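Local coordinates for protein UDP-galactopyranose mutase (Deinococcus radiodurans, PDB 3HDQ) that probably catalyses the interconversion of UDP-galactopyranose and UDP-galactofuranose, using a bound FAD cofactor, at residues 100-105 and 223-228; 170-175 and 186-191; 367-372 and 377-382. All coordinates share one frame; numbering follows the deposited sequence.

Contact 1. Residues 100-105 and 223-228; sequences RFTEWR and TRMFQN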
loop_
_atom_site.group_PDB
_atom_site.type_symbol
_atom_site.label_atom_id
_atom_site.label_comp_id
_atom_site.label_asym_id
_atom_site.label_seq_id
_atom_site.Cartn_x
_atom_site.Cartn_y
_atom_site.Cartn_z
ATOM N N ARG A 100 -8.276 14.037 -12.348
ATOM C CA ARG A 100 -7.808 13.028 -13.293
ATOM C C ARG A 100 -7.418 11.729 -12.570
ATOM O O ARG A 100 -7.386 10.669 -13.180
ATOM C CB ARG A 100 -6.614 13.543 -14.115
ATOM C CG ARG A 100 -6.812 14.909 -14.804
ATOM C CD ARG A 100 -5.543 15.294 -15.579
ATOM N NE ARG A 100 -5.076 14.160 -16.381
ATOM C CZ ARG A 100 -3.799 13.860 -16.614
ATOM N NH1 ARG A 100 -2.825 14.604 -16.112
ATOM N NH2 ARG A 100 -3.494 12.799 -17.348
ATOM N N PHE A 101 -7.138 11.813 -11.269
ATOM C CA PHE A 101 -6.553 10.686 -10.539
ATOM C C PHE A 101 -7.399 10.133 -9.385
ATOM O O PHE A 101 -6.987 9.201 -8.697
ATOM C CB PHE A 101 -5.154 11.069 -10.048
ATOM C CG PHE A 101 -4.306 11.701 -11.120
ATOM C CD1 PHE A 101 -4.128 13.075 -11.164
ATOM C CD2 PHE A 101 -3.728 10.918 -12.110
ATOM C CE1 PHE A 101 -3.371 13.659 -12.167
ATOM C CE2 PHE A 101 -2.964 11.493 -13.118
ATOM C CZ PHE A 101 -2.781 12.865 -13.148
ATOM N N THR A 102 -8.588 10.688 -9.187
ATOM C CA THR A 102 -9.439 10.228 -8.108
ATOM C C THR A 102 -10.838 10.806 -8.249
ATOM O O THR A 102 -11.026 11.860 -8.837
ATOM C CB THR A 102 -8.868 10.673 -6.748
ATOM O OG1 THR A 102 -9.614 10.067 -5.690
ATOM C CG2 THR A 102 -8.941 12.196 -6.610
ATOM N N GLU A 103 -11.823 10.118 -7.700
ATOM C CA GLU A 103 -13.132 10.718 -7.524
ATOM C C GLU A 103 -13.131 11.359 -6.149
ATOM O O GLU A 103 -12.134 11.268 -5.423
ATOM C CB GLU A 103 -14.229 9.675 -7.613
ATOM C CG GLU A 103 -14.456 9.114 -8.994
ATOM C CD GLU A 103 -15.081 7.732 -8.929
ATOM O OE1 GLU A 103 -14.376 6.778 -8.526
ATOM O OE2 GLU A 103 -16.278 7.604 -9.264
ATOM N N TRP A 104 -14.253 11.965 -5.780
ATOM C CA TRP A 104 -14.307 12.810 -4.597
ATOM C C TRP A 104 -15.475 12.544 -3.659
ATOM O O TRP A 104 -16.595 12.299 -4.095
ATOM C CB TRP A 104 -14.396 14.265 -5.034
ATOM C CG TRP A 104 -13.230 14.726 -5.845
ATOM C CD1 TRP A 104 -13.170 14.839 -7.205
ATOM C CD2 TRP A 104 -11.956 15.156 -5.350
ATOM N NE1 TRP A 104 -11.938 15.316 -7.585
ATOM C CE2 TRP A 104 -11.177 15.522 -6.465
ATOM C CE3 TRP A 104 -11.405 15.277 -4.068
ATOM C CZ2 TRP A 104 -9.873 15.997 -6.339
ATOM C CZ3 TRP A 104 -10.111 15.746 -3.946
ATOM C CH2 TRP A 104 -9.359 16.096 -5.076
ATOM N N ARG A 105 -15.202 12.633 -2.362
ATOM C CA ARG A 105 -16.250 12.711 -1.356
ATOM C C ARG A 105 -16.337 14.150 -0.865
ATOM O O ARG A 105 -15.383 14.650 -0.275
ATOM C CB ARG A 105 -15.923 11.816 -0.163
ATOM C CG ARG A 105 -16.998 11.879 0.920
ATOM C CD ARG A 105 -16.422 11.830 2.338
ATOM N NE ARG A 105 -17.478 11.924 3.341
ATOM C CZ ARG A 105 -17.334 12.473 4.544
ATOM N NH1 ARG A 105 -16.169 12.994 4.913
ATOM N NH2 ARG A 105 -18.358 12.500 5.387
ATOM N N THR A 223 -3.545 7.720 -1.051
ATOM C CA THR A 223 -2.603 6.738 -1.569
ATOM C C THR A 223 -3.056 6.169 -2.911
ATOM O O THR A 223 -2.266 6.107 -3.868
ATOM C CB THR A 223 -2.316 5.639 -0.532
ATOM O OG1 THR A 223 -1.644 6.236 0.577
ATOM C CG2 THR A 223 -1.438 4.533 -1.119
ATOM N N ARG A 224 -4.324 5.779 -2.982
ATOM C CA ARG A 224 -4.930 5.376 -4.244
ATOM C C ARG A 224 -4.736 6.438 -5.337
ATOM O O ARG A 224 -4.392 6.110 -6.467
ATOM C CB ARG A 224 -6.415 5.062 -4.041
ATOM C CG ARG A 224 -6.638 3.802 -3.211
ATOM C CD ARG A 224 -6.456 2.562 -4.062
ATOM N NE ARG A 224 -7.414 2.596 -5.166
ATOM C CZ ARG A 224 -8.685 2.213 -5.058
ATOM N NH1 ARG A 224 -9.150 1.750 -3.899
ATOM N NH2 ARG A 224 -9.492 2.289 -6.111
ATOM N N MET A 225 -4.947 7.706 -4.988
ATOM C CA MET A 225 -4.782 8.811 -5.932
ATOM C C MET A 225 -3.324 8.897 -6.405
ATOM O O MET A 225 -3.046 8.948 -7.607
ATOM C CB MET A 225 -5.212 10.141 -5.285
ATOM C CG MET A 225 -5.014 11.373 -6.170
ATOM S SD MET A 225 -5.163 12.916 -5.254
ATOM C CE MET A 225 -3.571 12.948 -4.438
ATOM N N PHE A 226 -2.400 8.905 -5.448
ATOM C CA PHE A 226 -0.981 8.889 -5.762
ATOM C C PHE A 226 -0.581 7.715 -6.657
ATOM O O PHE A 226 0.177 7.899 -7.601
ATOM C CB PHE A 226 -0.136 8.932 -4.485
ATOM C CG PHE A 226 0.045 10.325 -3.942
ATOM C CD1 PHE A 226 -0.718 10.777 -2.885
ATOM C CD2 PHE A 226 0.953 11.195 -4.520
ATOM C CE1 PHE A 226 -0.564 12.071 -2.397
ATOM C CE2 PHE A 226 1.118 12.487 -4.034
ATOM C CZ PHE A 226 0.356 12.926 -2.972
ATOM N N GLN A 227 -1.096 6.521 -6.373
ATOM C CA GLN A 227 -0.772 5.358 -7.196
ATOM C C GLN A 227 -1.131 5.591 -8.660
ATOM O O GLN A 227 -0.335 5.279 -9.544
ATOM C CB GLN A 227 -1.420 4.073 -6.644
ATOM C CG GLN A 227 -0.679 3.528 -5.418
ATOM C CD GLN A 227 -1.439 2.449 -4.637
ATOM O OE1 GLN A 227 -2.575 2.099 -4.959
ATOM N NE2 GLN A 227 -0.797 1.923 -3.588
ATOM N N ASN A 228 -2.315 6.151 -8.910
ATOM C CA ASN A 228 -2.709 6.539 -10.268
ATOM C C ASN A 228 -1.754 7.575 -10.894
ATOM O O ASN A 228 -1.431 7.500 -12.085
ATOM C CB ASN A 228 -4.155 7.070 -10.297
ATOM C CG ASN A 228 -5.197 5.998 -9.951
ATOM O OD1 ASN A 228 -4.992 4.796 -10.177
ATOM N ND2 ASN A 228 -6.326 6.439 -9.403
#
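The Phe101 ring lies beside the Asn228 backbone, CD2 of Phe101 4.1 Å from Asn228 C. Arg100 CB rests on one face of this ring, off toward the rim, and Tyr97 meets it edge-to-face; the Arg100 guanidinium in turn has Phe101 CZ 3.4 Å above its plane, near the rim. One face of the Trp104 ring takes the methyl CG2 of Thr102, 3.9 Å above its plane, and Phe95 stacks on this indole. The Asn228 amide carries the polar bond: ND2 donates to Phe101 O at 2.9 Å, nearly straight at 169°. The acceptor lies in the amide plane, the donor 42° out of the carbonyl plane. Met225 CA adds a CH···O contact to Phe101 O at 3.6 Å. Met225 CG packs 3.9 Å from Phe101 CB and reaches Thr102 too. With OG1 of Thr102 opposite its backbone N (chi1 -172°), the hydroxyl bonds Glu103 O at 2.8 Å. Replacing Thr102 with an alanine would probably open a gap between Met225 and the Trp104 ring, and Glu103 O would lose its hydroxyl mate. Helix 222-229 packs on the link from helix 92-99 to antiparallel edge strand 104-106, Met225 also touching Phe39 of the FAD-binding Rossmann-type helix 39-50.

Contact 2. Residues 170-175 and 186-191; sequences DLYNKF and LDPSEL. With GDU (galactose-uridine-5'-diphosphate), chain K.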
loop_
_atom_site.group_PDB
_atom_site.type_symbol
_atom_site.label_atom_id
_atom_site.label_comp_id
_atom_site.label_asym_id
_atom_site.label_seq_id
_atom_site.Cartn_x
_atom_site.Cartn_y
_atom_site.Cartn_z
ATOM N N ASP A 170 -7.891 39.574 24.908
ATOM C CA ASP A 170 -8.494 38.412 25.576
ATOM C C ASP A 170 -8.740 37.233 24.618
ATOM O O ASP A 170 -8.429 36.083 24.930
ATOM C CB ASP A 170 -9.797 38.791 26.282
ATOM C CG ASP A 170 -10.288 37.696 27.202
ATOM O OD1 ASP A 170 -11.489 37.352 27.155
ATOM O OD2 ASP A 170 -9.459 37.166 27.967
ATOM N N LEU A 171 -9.301 37.520 23.451
ATOM C CA LEU A 171 -9.564 36.475 22.473
ATOM C C LEU A 171 -8.252 35.888 21.967
ATOM O O LEU A 171 -8.147 34.684 21.715
ATOM C CB LEU A 171 -10.419 37.024 21.330
ATOM C CG LEU A 171 -11.866 37.268 21.761
ATOM C CD1 LEU A 171 -12.640 37.969 20.649
ATOM C CD2 LEU A 171 -12.530 35.934 22.167
ATOM N N TYR A 172 -7.251 36.756 21.850
ATOM C CA TYR A 172 -5.898 36.350 21.510
ATOM C C TYR A 172 -5.321 35.394 22.550
ATOM O O TYR A 172 -4.723 34.378 22.199
ATOM C CB TYR A 172 -5.000 37.588 21.369
ATOM C CG TYR A 172 -3.517 37.288 21.331
ATOM C CD1 TYR A 172 -2.905 36.878 20.157
ATOM C CD2 TYR A 172 -2.727 37.430 22.469
ATOM C CE1 TYR A 172 -1.545 36.608 20.110
ATOM C CE2 TYR A 172 -1.367 37.166 22.432
ATOM C CZ TYR A 172 -0.785 36.752 21.247
ATOM O OH TYR A 172 0.559 36.484 21.186
ATOM N N ASN A 173 -5.484 35.718 23.828
ATOM C CA ASN A 173 -4.940 34.856 24.877
ATOM C C ASN A 173 -5.683 33.526 24.946
ATOM O O ASN A 173 -5.108 32.501 25.327
ATOM C CB ASN A 173 -4.999 35.526 26.251
ATOM C CG ASN A 173 -4.076 36.736 26.370
ATOM O OD1 ASN A 173 -3.097 36.879 25.637
ATOM N ND2 ASN A 173 -4.392 37.610 27.310
ATOM N N LYS A 174 -6.960 33.547 24.573
ATOM C CA LYS A 174 -7.804 32.368 24.721
ATOM C C LYS A 174 -7.711 31.353 23.583
ATOM O O LYS A 174 -7.817 30.153 23.825
ATOM C CB LYS A 174 -9.258 32.775 24.994
ATOM C CG LYS A 174 -9.558 32.778 26.475
ATOM C CD LYS A 174 -10.738 33.637 26.860
ATOM C CE LYS A 174 -10.867 33.656 28.390
ATOM N NZ LYS A 174 -11.418 34.947 28.898
ATOM N N PHE A 175 -7.494 31.836 22.360
ATOM C CA PHE A 175 -7.481 30.969 21.182
ATOM C C PHE A 175 -6.104 30.831 20.502
ATOM O O PHE A 175 -5.802 29.784 19.931
ATOM C CB PHE A 175 -8.529 31.439 20.158
ATOM C CG PHE A 175 -9.954 31.240 20.612
ATOM C CD1 PHE A 175 -10.576 32.175 21.424
ATOM C CD2 PHE A 175 -10.669 30.114 20.226
ATOM C CE1 PHE A 175 -11.878 31.984 21.850
ATOM C CE2 PHE A 175 -11.974 29.922 20.653
ATOM C CZ PHE A 175 -12.575 30.853 21.468
ATOM N N LEU A 186 7.517 28.934 20.183
ATOM C CA LEU A 186 7.732 30.374 20.122
ATOM C C LEU A 186 6.452 31.125 20.517
ATOM O O LEU A 186 5.347 30.632 20.288
ATOM C CB LEU A 186 8.108 30.800 18.694
ATOM C CG LEU A 186 9.547 30.799 18.156
ATOM C CD1 LEU A 186 10.567 30.828 19.292
ATOM C CD2 LEU A 186 9.806 29.627 17.229
ATOM N N ASP A 187 6.592 32.314 21.098
ATOM C CA ASP A 187 5.451 33.212 21.274
ATOM C C ASP A 187 5.099 33.765 19.900
ATOM O O ASP A 187 5.976 33.887 19.044
ATOM C CB ASP A 187 5.800 34.366 22.221
ATOM C CG ASP A 187 4.602 35.258 22.533
ATOM O OD1 ASP A 187 3.863 34.945 23.485
ATOM O OD2 ASP A 187 4.402 36.278 21.832
ATOM N N PRO A 188 3.812 34.084 19.672
ATOM C CA PRO A 188 3.396 34.695 18.405
ATOM C C PRO A 188 4.173 35.970 18.078
ATOM O O PRO A 188 4.236 36.352 16.915
ATOM C CB PRO A 188 1.924 35.034 18.654
ATOM C CG PRO A 188 1.480 34.038 19.639
ATOM C CD PRO A 188 2.662 33.787 20.539
ATOM N N SER A 189 4.726 36.634 19.089
ATOM C CA SER A 189 5.541 37.824 18.842
ATOM C C SER A 189 6.789 37.465 18.029
ATOM O O SER A 189 7.309 38.294 17.286
ATOM C CB SER A 189 5.938 38.506 20.153
ATOM O OG SER A 189 6.691 37.632 20.980
ATOM N N GLU A 190 7.241 36.218 18.165
ATOM C CA GLU A 190 8.438 35.735 17.479
ATOM C C GLU A 190 8.172 35.064 16.123
ATOM O O GLU A 190 9.066 34.464 15.541
ATOM C CB GLU A 190 9.198 34.769 18.384
ATOM C CG GLU A 190 9.640 35.373 19.726
ATOM C CD GLU A 190 10.060 34.311 20.727
ATOM O OE1 GLU A 190 9.184 33.524 21.169
ATOM O OE2 GLU A 190 11.261 34.264 21.077
ATOM N N LEU A 191 6.949 35.170 15.613
ATOM C CA LEU A 191 6.634 34.581 14.319
ATOM C C LEU A 191 6.167 35.662 13.376
ATOM O O LEU A 191 5.591 36.661 13.812
ATOM C CB LEU A 191 5.551 33.510 14.464
ATOM C CG LEU A 191 5.974 32.243 15.204
ATOM C CD1 LEU A 191 4.756 31.411 15.593
ATOM C CD2 LEU A 191 6.940 31.431 14.350
HETATM N N1 GDU K . -3.741 28.723 15.536
HETATM C C2 GDU K . -4.106 28.833 16.728
HETATM N N3 GDU K . -5.043 28.390 17.451
HETATM C C4 GDU K . -5.877 27.570 16.788
HETATM C C5 GDU K . -5.602 27.314 15.354
HETATM C C6 GDU K . -4.530 27.902 14.786
HETATM O O2 GDU K . -3.231 29.670 17.470
HETATM O O4 GDU K . -6.821 27.027 17.358
HETATM C C1D GDU K . -2.572 29.348 14.986
HETATM C C2D GDU K . -1.199 28.674 15.221
HETATM O O2D GDU K . -0.123 29.604 15.195
HETATM C C3D GDU K . -1.158 27.711 14.053
HETATM C C4D GDU K . -1.623 28.660 12.950
HETATM O O4D GDU K . -2.616 29.496 13.553
HETATM O O3D GDU K . 0.156 27.198 13.852
HETATM C C5D GDU K . -1.962 28.024 11.610
HETATM O O5D GDU K . -3.081 27.167 11.905
HETATM P PA GDU K . -3.351 25.810 11.109
HETATM O O1A GDU K . -4.732 25.356 11.438
HETATM O O2A GDU K . -3.270 26.105 9.670
HETATM O O3A GDU K . -2.357 24.672 11.599
HETATM P PB GDU K . -1.924 23.460 10.677
HETATM O O1B GDU K . -0.991 22.735 11.574
HETATM O O2B GDU K . -1.173 23.789 9.441
HETATM O O3B GDU K . -3.120 22.440 10.348
HETATM C "C1'" GDU K . -3.302 21.416 9.350
HETATM C "C2'" GDU K . -3.821 22.068 8.052
HETATM C "C3'" GDU K . -4.996 22.980 8.477
HETATM C "C4'" GDU K . -6.162 22.061 8.949
HETATM C "C5'" GDU K . -5.619 21.090 10.034
HETATM C "C6'" GDU K . -6.600 19.933 10.380
HETATM O "O2'" GDU K . -2.773 22.759 7.347
HETATM O "O3'" GDU K . -5.363 23.824 7.362
HETATM O "O4'" GDU K . -6.658 21.346 7.798
HETATM O "O5'" GDU K . -4.300 20.499 9.861
HETATM O "O6'" GDU K . -7.360 20.189 11.585
HETATM O O HOH W 1 2.143 37.266 23.420
#
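Direct packing across the contact comes down to Tyr172 and Pro188. The phenol lies obliquely to the proline ring, with Tyr172 CZ 3.9 Å from Pro188 CG. Its hydroxyl oxygen abuts CB, CG and CD of the proline, with Tyr172 OH 3.0 Å from Pro188 CG. With CG anti to the backbone N (chi1 167°), the Tyr172 ring extends off its helix to reach the loop. Solvent makes the polar link: a water in the plane of the Tyr172 ring lies 2.8 Å from its OH and donates to Asp187 OD1 at 2.9 Å. That same carboxylate oxygen is salt-bridged to Arg181. The other oxygen, Asp187 OD2, closes an Asx turn by accepting Ser189 N at 2.8 Å, and Ser189 OG grips it from the opposite face of the carboxylate plane. Glu190 OE1 takes the Asp187 N-H at 2.9 Å. On the helix, Lys174 NZ pairs with Asp170 OD1 at 3.0 Å. The helix also serves the substrate pocket: GDU N3 donates to Phe175 O at 2.9 Å. The 3-10 turn 188-190 lies back against helix 159-184, which it follows; on that helix Leu171 and Phe175 lean on helix 126-133, Phe175 also on strand 111-115.

Contact 3. Residues 367-372 and 377-382; sequences TYRYYN and VAQALA. With FAD (flavin-adenine dinucleotide), chain L.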
loop_
_atom_site.group_PDB
_atom_site.type_symbol
_atom_site.label_atom_id
_atom_site.label_comp_id
_atom_site.label_asym_id
_atom_site.label_seq_id
_atom_site.Cartn_x
_atom_site.Cartn_y
_atom_site.Cartn_z
ATOM N N THR A 367 11.491 24.651 -0.648
ATOM C CA THR A 367 11.425 26.093 -0.860
ATOM C C THR A 367 11.018 26.822 0.413
ATOM O O THR A 367 10.758 28.024 0.390
ATOM C CB THR A 367 10.491 26.493 -2.035
ATOM O OG1 THR A 367 9.116 26.201 -1.715
ATOM C CG2 THR A 367 10.885 25.758 -3.294
ATOM N N TYR A 368 10.968 26.089 1.520
ATOM C CA TYR A 368 10.723 26.684 2.837
ATOM C C TYR A 368 9.460 27.553 2.840
ATOM O O TYR A 368 9.472 28.703 3.285
ATOM C CB TYR A 368 11.946 27.490 3.294
ATOM C CG TYR A 368 12.108 27.586 4.802
ATOM C CD1 TYR A 368 12.358 26.453 5.561
ATOM C CD2 TYR A 368 12.036 28.811 5.454
ATOM C CE1 TYR A 368 12.517 26.524 6.922
ATOM C CE2 TYR A 368 12.194 28.897 6.829
ATOM C CZ TYR A 368 12.436 27.745 7.556
ATOM O OH TYR A 368 12.592 27.805 8.922
ATOM N N ARG A 369 8.373 26.988 2.334
ATOM C CA ARG A 369 7.109 27.697 2.256
ATOM C C ARG A 369 6.013 26.939 3.004
ATOM O O ARG A 369 5.873 25.730 2.843
ATOM C CB ARG A 369 6.739 27.938 0.792
ATOM C CG ARG A 369 7.671 28.950 0.127
ATOM C CD ARG A 369 7.280 29.226 -1.302
ATOM N NE ARG A 369 8.318 29.929 -2.046
ATOM C CZ ARG A 369 8.239 30.191 -3.348
ATOM N NH1 ARG A 369 7.172 29.803 -4.034
ATOM N NH2 ARG A 369 9.222 30.829 -3.967
ATOM N N TYR A 370 5.266 27.651 3.847
ATOM C CA TYR A 370 4.192 27.045 4.647
ATOM C C TYR A 370 2.968 26.794 3.750
ATOM O O TYR A 370 1.946 27.469 3.876
ATOM C CB TYR A 370 3.846 27.957 5.847
ATOM C CG TYR A 370 3.006 27.356 6.980
ATOM C CD1 TYR A 370 2.279 26.181 6.806
ATOM C CD2 TYR A 370 2.911 27.999 8.210
ATOM C CE1 TYR A 370 1.498 25.649 7.837
ATOM C CE2 TYR A 370 2.131 27.478 9.249
ATOM C CZ TYR A 370 1.427 26.303 9.054
ATOM O OH TYR A 370 0.657 25.773 10.071
ATOM N N TYR A 371 3.084 25.812 2.853
ATOM C CA TYR A 371 2.084 25.573 1.807
ATOM C C TYR A 371 1.102 24.449 2.137
ATOM O O TYR A 371 1.483 23.420 2.707
ATOM C CB TYR A 371 2.770 25.228 0.480
ATOM C CG TYR A 371 3.144 26.415 -0.386
ATOM C CD1 TYR A 371 2.750 27.694 -0.041
ATOM C CD2 TYR A 371 3.866 26.247 -1.568
ATOM C CE1 TYR A 371 3.077 28.776 -0.830
ATOM C CE2 TYR A 371 4.193 27.329 -2.370
ATOM C CZ TYR A 371 3.790 28.595 -1.991
ATOM O OH TYR A 371 4.097 29.700 -2.760
ATOM N N ASN A 372 -0.158 24.643 1.759
ATOM C CA ASN A 372 -1.141 23.561 1.823
ATOM C C ASN A 372 -0.973 22.659 0.601
ATOM O O ASN A 372 -0.218 22.985 -0.317
ATOM C CB ASN A 372 -2.576 24.111 1.890
ATOM C CG ASN A 372 -2.792 25.050 3.065
ATOM O OD1 ASN A 372 -2.346 24.778 4.182
ATOM N ND2 ASN A 372 -3.475 26.165 2.818
ATOM N N VAL A 377 0.628 21.580 -5.228
ATOM C CA VAL A 377 0.259 21.138 -6.569
ATOM C C VAL A 377 0.427 22.289 -7.582
ATOM O O VAL A 377 1.031 22.119 -8.641
ATOM C CB VAL A 377 -1.170 20.551 -6.636
ATOM C CG1 VAL A 377 -1.557 20.282 -8.073
ATOM C CG2 VAL A 377 -1.273 19.258 -5.820
ATOM N N ALA A 378 -0.082 23.465 -7.241
ATOM C CA ALA A 378 0.015 24.623 -8.131
ATOM C C ALA A 378 1.469 24.990 -8.389
ATOM O O ALA A 378 1.832 25.351 -9.504
ATOM C CB ALA A 378 -0.747 25.834 -7.547
ATOM N N GLN A 379 2.294 24.904 -7.348
ATOM C CA GLN A 379 3.725 25.166 -7.497
ATOM C C GLN A 379 4.354 24.178 -8.483
ATOM O O GLN A 379 5.117 24.567 -9.371
ATOM C CB GLN A 379 4.456 25.105 -6.143
ATOM C CG GLN A 379 5.859 25.722 -6.171
ATOM C CD GLN A 379 6.675 25.439 -4.907
ATOM O OE1 GLN A 379 6.636 24.333 -4.358
ATOM N NE2 GLN A 379 7.427 26.445 -4.450
ATOM N N ALA A 380 4.031 22.901 -8.316
ATOM C CA ALA A 380 4.593 21.849 -9.161
ATOM C C ALA A 380 4.176 21.997 -10.632
ATOM O O ALA A 380 4.994 21.817 -11.535
ATOM C CB ALA A 380 4.215 20.463 -8.611
ATOM N N LEU A 381 2.907 22.335 -10.865
ATOM C CA LEU A 381 2.403 22.537 -12.219
ATOM C C LEU A 381 3.118 23.708 -12.864
ATOM O O LEU A 381 3.446 23.661 -14.045
ATOM C CB LEU A 381 0.895 22.793 -12.228
ATOM C CG LEU A 381 0.027 21.617 -11.773
ATOM C CD1 LEU A 381 -1.443 22.025 -11.737
ATOM C CD2 LEU A 381 0.236 20.412 -12.682
ATOM N N ALA A 382 3.349 24.762 -12.088
ATOM C CA ALA A 382 4.006 25.954 -12.624
ATOM C C ALA A 382 5.486 25.690 -12.898
ATOM O O ALA A 382 6.047 26.224 -13.847
ATOM C CB ALA A 382 3.831 27.149 -11.677
HETATM P PA FAD L . 6.352 16.146 1.481
HETATM O O1A FAD L . 5.118 15.488 1.688
HETATM O O2A FAD L . 6.950 16.412 2.723
HETATM O O5B FAD L . 7.229 15.174 0.657
HETATM C C5B FAD L . 8.583 15.318 0.450
HETATM C C4B FAD L . 9.167 13.945 0.398
HETATM O O4B FAD L . 10.530 14.016 0.178
HETATM C C3B FAD L . 8.997 13.280 1.743
HETATM O O3B FAD L . 8.184 12.156 1.689
HETATM C C2B FAD L . 10.381 12.896 2.143
HETATM O O2B FAD L . 10.374 11.623 2.666
HETATM C C1B FAD L . 11.145 12.987 0.855
HETATM N N9A FAD L . 12.570 13.197 1.090
HETATM C C8A FAD L . 13.170 14.161 1.797
HETATM N N7A FAD L . 14.467 13.989 1.773
HETATM C C5A FAD L . 14.731 12.911 1.052
HETATM C C6A FAD L . 15.893 12.263 0.696
HETATM N N6A FAD L . 17.043 12.790 0.944
HETATM N N1A FAD L . 15.850 11.152 -0.067
HETATM C C2A FAD L . 14.661 10.661 -0.472
HETATM N N3A FAD L . 13.523 11.296 -0.124
HETATM C C4A FAD L . 13.545 12.391 0.631
HETATM N N1 FAD L . -2.368 20.498 3.715
HETATM C C2 FAD L . -3.627 20.746 3.337
HETATM O O2 FAD L . -3.874 21.222 2.270
HETATM N N3 FAD L . -4.614 20.437 4.184
HETATM C C4 FAD L . -4.340 19.885 5.391
HETATM O O4 FAD L . -5.205 19.607 6.151
HETATM C C4X FAD L . -3.064 19.660 5.754
HETATM N N5 FAD L . -2.805 19.126 6.965
HETATM C C5X FAD L . -1.527 18.896 7.327
HETATM C C6 FAD L . -1.274 18.339 8.557
HETATM C C7 FAD L . 0.017 18.099 8.935
HETATM C C7M FAD L . 0.306 17.509 10.254
HETATM C C8 FAD L . 1.047 18.395 8.090
HETATM C C8M FAD L . 2.428 18.124 8.553
HETATM C C9 FAD L . 0.789 18.947 6.852
HETATM C C9A FAD L . -0.501 19.208 6.462
HETATM N N10 FAD L . -0.777 19.744 5.238
HETATM C C10 FAD L . -2.065 19.970 4.904
HETATM C "C1'" FAD L . 0.298 20.204 4.324
HETATM C "C2'" FAD L . 0.786 19.131 3.378
HETATM O "O2'" FAD L . 1.320 18.133 4.172
HETATM C "C3'" FAD L . 1.875 19.615 2.427
HETATM O "O3'" FAD L . 1.484 20.574 1.549
HETATM C "C4'" FAD L . 2.213 18.557 1.442
HETATM O "O4'" FAD L . 1.953 17.358 2.106
HETATM C "C5'" FAD L . 3.649 18.734 1.047
HETATM O "O5'" FAD L . 4.012 18.142 -0.145
HETATM P P FAD L . 5.519 18.044 -0.498
HETATM O O1P FAD L . 5.679 17.201 -1.616
HETATM O O2P FAD L . 5.950 19.350 -0.828
HETATM O O3P FAD L . 6.283 17.530 0.761
#
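Two nitrogen donors come close with no bond between them: Arg369 NH1 and Gln379 NE2 are 3.4 Å apart, the guanidinium and amide planes being inclined to each other. What settles the amide is its other neighbours. Gln379 NE2 donates to Thr367 OG1 at 3.2 Å along an almost straight line (174°), with the hydroxyl oxygen in the amide plane. Thr367 OG1 is in turn bonded to Gly363 O, and Gln379 OE1 accepts from Gly363 N, so both ends of the carboxamide are held and its flip is fixed. The Gln379 side chain gets there by stretching out from the helix, CG anti to the backbone N (chi1 -165°), and meeting Thr367 from the opposite direction.

All this happens where a loop turns into helix 373-388, with Asn372 at the N-cap position, though its side chain does not cap the helix, OD1 going to Arg198 instead. The loop serves both ligands. Tyr371 O accepts FAD O3' at 3.1 Å and is also bonded by Arg364. Asn372 CB comes within 3.2 Å of FAD O2. Tyr370 is the centre of an inverse gamma turn, and its hydroxyl bonds the substrate diphosphate.

Tyr371 presents CE2 to Gln379 NE2 at 3.9 Å, its ring plane 71° from the amide. Arg369 CB lies over the centre of one face of that ring, 3.9 Å above it, and Arg369 NH1 reaches around to Tyr371 OH in a weak hydrogen bond of 3.3 Å.

In the fold
Contact 2 is the buried one; contacts 1 and 3 mix buried and exposed residues, although contact 3 lies closer to the middle of the chain. Contacts 1 and 3 share neighbours: both touch Phe39 of helix 39-50 and also helix 92-99, their nearest atoms about 7 Å apart. Contact 2 stands on the other side of the chain's centre from contact 1, about 38 Å away between centres. Contact 2 alone bridges its segments through water, while contacts 1 and 3 each have one direct amide hydrogen bond, to a backbone carbonyl in one and a hydroxyl in the other. Contacts 2 and 3 each supply a hydrogen bond to UDP-galactose; only contact 3 bonds FAD.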